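Local coordinates for protein aerobactin synthase IucC (Klebsiella pneumoniae, PDB 6CN7) that probably catalyses the ATP-dependent attachment of a second N-acetyl-N-hydroxylysine to N-citryl-N-acetyl-N-hydroxylysine, completing the siderophore aerobactin, at residues A[171-176]-A[218-223]. The protein carries 5 engineered substitutions. Residues are numbered along the deposited sequence; the frame is centred on the assembly and turned at random.
Sequences LAVKRE and LPLPVH
L171 and V173 each give and receive a backbone hydrogen bond across to L220 and L218, which identifies 171-174 and 218-222 as an antiparallel ladder. L171 N reaches L220 O at 2.7 Å, nearly straight at 169° about the hydrogen. L220 N returns to L171 O at 2.8 Å, the donor standing 40° out of that carbonyl's plane. In the next hydrogen-bonded pair, V173 N meets L218 O at 2.9 Å and L218 N meets V173 O at 2.7 Å; both donors here lie in the carbonyl plane. Between them A172 faces P219 as a non-hydrogen-bonded pair, which suits a proline with no N-H to give; A172 instead directs its backbone hydrogen bonding to V245. Two acceptors gain a second, weaker partner, since P219 CA lies 3.3 Å from L171 O and A172 CA likewise 3.3 Å from L218 O, both as CA-H...O contacts.

L171, V173, L218 and L220 share one face of the sheet. Farther along, L171 CD1 packs on V222 CG2 at 3.7 Å. At the other end L218 CD2 approaches R175 NH2 to 3.4 Å; the arginine chain, extended through chi2, bends at chi3 (-74°), which puts one guanidinium face over the L218 methyls.

A backbone hydrogen bond between V222 and H169 carries the pairing on. Within the IucA/IucC family region, 171-174 thus runs between strands 217-222 and 244-250. H223 ND1 caps W225 N at the start of helix 224-234, whose W227 and I231 cover L171 and V222; W208 of helix 198-210 packs against A172 and P219 on the sheet's opposite face.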
ATOM      1  N   LEU A 171      -5.000  17.923   1.616  1.00 60.63           N
ATOM      2  CA  LEU A 171      -4.179  18.256   2.769  1.00 64.59           C
ATOM      3  C   LEU A 171      -4.221  19.756   3.022  1.00 67.12           C
ATOM      4  O   LEU A 171      -4.648  20.547   2.176  1.00 63.48           O
ATOM      5  CB  LEU A 171      -2.727  17.809   2.559  1.00 65.85           C
ATOM      6  CG  LEU A 171      -2.453  16.313   2.399  1.00 65.73           C
ATOM      7  CD1 LEU A 171      -0.966  16.080   2.187  1.00 63.82           C
ATOM      8  CD2 LEU A 171      -2.952  15.540   3.606  1.00 67.67           C
ATOM      9  N   ALA A 172      -3.765  20.141   4.211  1.00 71.02           N
ATOM     10  CA  ALA A 172      -3.580  21.539   4.573  1.00 72.01           C
ATOM     11  C   ALA A 172      -2.126  21.745   4.967  1.00 72.44           C
ATOM     12  O   ALA A 172      -1.584  20.982   5.773  1.00 71.80           O
ATOM     13  CB  ALA A 172      -4.511  21.949   5.716  1.00 74.43           C
ATOM     14  N   VAL A 173      -1.498  22.768   4.392  1.00 76.83           N
ATOM     15  CA  VAL A 173      -0.084  23.039   4.605  1.00 81.01           C
ATOM     16  C   VAL A 173       0.095  24.516   4.914  1.00 82.62           C
ATOM     17  O   VAL A 173      -0.633  25.371   4.400  1.00 82.92           O
ATOM     18  CB  VAL A 173       0.760  22.641   3.374  1.00 81.86           C
ATOM     19  CG1 VAL A 173       2.240  22.929   3.613  1.00 86.40           C
ATOM     20  CG2 VAL A 173       0.549  21.174   3.035  1.00 78.93           C
ATOM     21  N   LYS A 174       1.074  24.814   5.764  1.00 84.99           N
ATOM     22  CA  LYS A 174       1.390  26.197   6.087  1.00 83.30           C
ATOM     23  C   LYS A 174       1.946  26.910   4.859  1.00 80.76           C
ATOM     24  O   LYS A 174       2.718  26.339   4.084  1.00 73.39           O
ATOM     25  CB  LYS A 174       2.395  26.260   7.237  1.00 82.95           C
ATOM     26  N   ARG A 175       1.542  28.170   4.683  1.00 87.40           N
ATOM     27  CA  ARG A 175       1.976  28.927   3.513  1.00 88.06           C
ATOM     28  C   ARG A 175       3.495  29.026   3.447  1.00 82.61           C
ATOM     29  O   ARG A 175       4.087  28.889   2.369  1.00 79.26           O
ATOM     30  CB  ARG A 175       1.346  30.321   3.533  1.00 94.63           C
ATOM     31  CG  ARG A 175       1.656  31.154   2.296  1.00 98.38           C
ATOM     32  CD  ARG A 175       0.945  32.503   2.324  1.00100.87           C
ATOM     33  NE  ARG A 175      -0.488  32.396   2.054  1.00 99.54           N
ATOM     34  CZ  ARG A 175      -1.033  32.445   0.843  1.00 98.73           C
ATOM     35  NH1 ARG A 175      -0.273  32.592  -0.237  1.00 97.96           N
ATOM     36  NH2 ARG A 175      -2.349  32.347   0.704  1.00 97.74           N
ATOM     37  N   GLU A 176       4.150  29.252   4.589  1.00 81.67           N
ATOM     38  CA  GLU A 176       5.604  29.373   4.603  1.00 85.22           C
ATOM     39  C   GLU A 176       6.297  28.106   4.119  1.00 89.20           C
ATOM     40  O   GLU A 176       7.490  28.153   3.800  1.00 88.92           O
ATOM     41  CB  GLU A 176       6.092  29.722   6.012  1.00 88.62           C
ATOM     42  CG  GLU A 176       5.804  28.658   7.064  1.00 90.79           C
ATOM     43  CD  GLU A 176       6.381  29.009   8.422  1.00 96.36           C
ATOM     44  OE1 GLU A 176       7.096  30.028   8.525  1.00 99.71           O
ATOM     45  OE2 GLU A 176       6.123  28.261   9.389  1.00 97.25           O
ATOM     46  N   LEU A 218      -2.884  26.382   3.432  1.00 80.62           N
ATOM     47  CA  LEU A 218      -3.338  26.272   2.055  1.00 79.18           C
ATOM     48  C   LEU A 218      -3.770  24.844   1.754  1.00 78.25           C
ATOM     49  O   LEU A 218      -3.173  23.895   2.269  1.00 75.33           O
ATOM     50  CB  LEU A 218      -2.235  26.679   1.067  1.00 77.62           C
ATOM     51  CG  LEU A 218      -1.828  28.152   1.073  1.00 82.70           C
ATOM     52  CD1 LEU A 218      -0.726  28.387   0.053  1.00 82.47           C
ATOM     53  CD2 LEU A 218      -3.021  29.050   0.789  1.00 82.85           C
ATOM     54  N   PRO A 219      -4.791  24.657   0.916  1.00 78.46           N
ATOM     55  CA  PRO A 219      -5.162  23.295   0.510  1.00 73.02           C
ATOM     56  C   PRO A 219      -4.208  22.731  -0.528  1.00 71.43           C
ATOM     57  O   PRO A 219      -3.825  23.407  -1.487  1.00 69.26           O
ATOM     58  CB  PRO A 219      -6.571  23.466  -0.076  1.00 73.88           C
ATOM     59  CG  PRO A 219      -7.011  24.837   0.312  1.00 77.89           C
ATOM     60  CD  PRO A 219      -5.770  25.641   0.430  1.00 79.46           C
ATOM     61  N   LEU A 220      -3.829  21.471  -0.330  1.00 69.87           N
ATOM     62  CA  LEU A 220      -2.999  20.740  -1.280  1.00 64.56           C
ATOM     63  C   LEU A 220      -3.724  19.463  -1.684  1.00 61.86           C
ATOM     64  O   LEU A 220      -3.954  18.597  -0.822  1.00 61.02           O
ATOM     65  CB  LEU A 220      -1.632  20.407  -0.677  1.00 63.06           C
ATOM     66  CG  LEU A 220      -0.710  19.549  -1.550  1.00 62.51           C
ATOM     67  CD1 LEU A 220      -0.349  20.269  -2.840  1.00 59.51           C
ATOM     68  CD2 LEU A 220       0.543  19.154  -0.785  1.00 64.05           C
ATOM     69  N   PRO A 221      -4.117  19.293  -2.945  1.00 59.36           N
ATOM     70  CA  PRO A 221      -4.692  18.010  -3.359  1.00 57.68           C
ATOM     71  C   PRO A 221      -3.621  16.941  -3.484  1.00 56.82           C
ATOM     72  O   PRO A 221      -2.442  17.229  -3.710  1.00 55.59           O
ATOM     73  CB  PRO A 221      -5.330  18.326  -4.716  1.00 54.74           C
ATOM     74  CG  PRO A 221      -4.548  19.475  -5.233  1.00 57.97           C
ATOM     75  CD  PRO A 221      -4.157  20.288  -4.031  1.00 58.00           C
ATOM     76  N   VAL A 222      -4.046  15.689  -3.330  1.00 53.27           N
ATOM     77  CA  VAL A 222      -3.145  14.544  -3.367  1.00 50.24           C
ATOM     78  C   VAL A 222      -3.858  13.387  -4.049  1.00 49.11           C
ATOM     79  O   VAL A 222      -5.026  13.111  -3.754  1.00 51.77           O
ATOM     80  CB  VAL A 222      -2.686  14.129  -1.954  1.00 50.27           C
ATOM     81  CG1 VAL A 222      -1.812  12.884  -2.014  1.00 51.15           C
ATOM     82  CG2 VAL A 222      -1.943  15.270  -1.272  1.00 47.30           C
ATOM     83  N   HIS A 223      -3.160  12.717  -4.956  1.00 47.81           N
ATOM     84  CA  HIS A 223      -3.693  11.510  -5.567  1.00 46.97           C
ATOM     85  C   HIS A 223      -3.968  10.478  -4.475  1.00 45.66           C
ATOM     86  O   HIS A 223      -3.108  10.257  -3.612  1.00 47.29           O
ATOM     87  CB  HIS A 223      -2.697  10.959  -6.589  1.00 43.09           C
ATOM     88  CG  HIS A 223      -3.264   9.911  -7.495  1.00 45.29           C
ATOM     89  ND1 HIS A 223      -3.596   8.646  -7.060  1.00 46.86           N
ATOM     90  CD2 HIS A 223      -3.536   9.934  -8.822  1.00 44.63           C
ATOM     91  CE1 HIS A 223      -4.058   7.939  -8.075  1.00 45.29           C
ATOM     92  NE2 HIS A 223      -4.031   8.697  -9.157  1.00 44.00           N
TER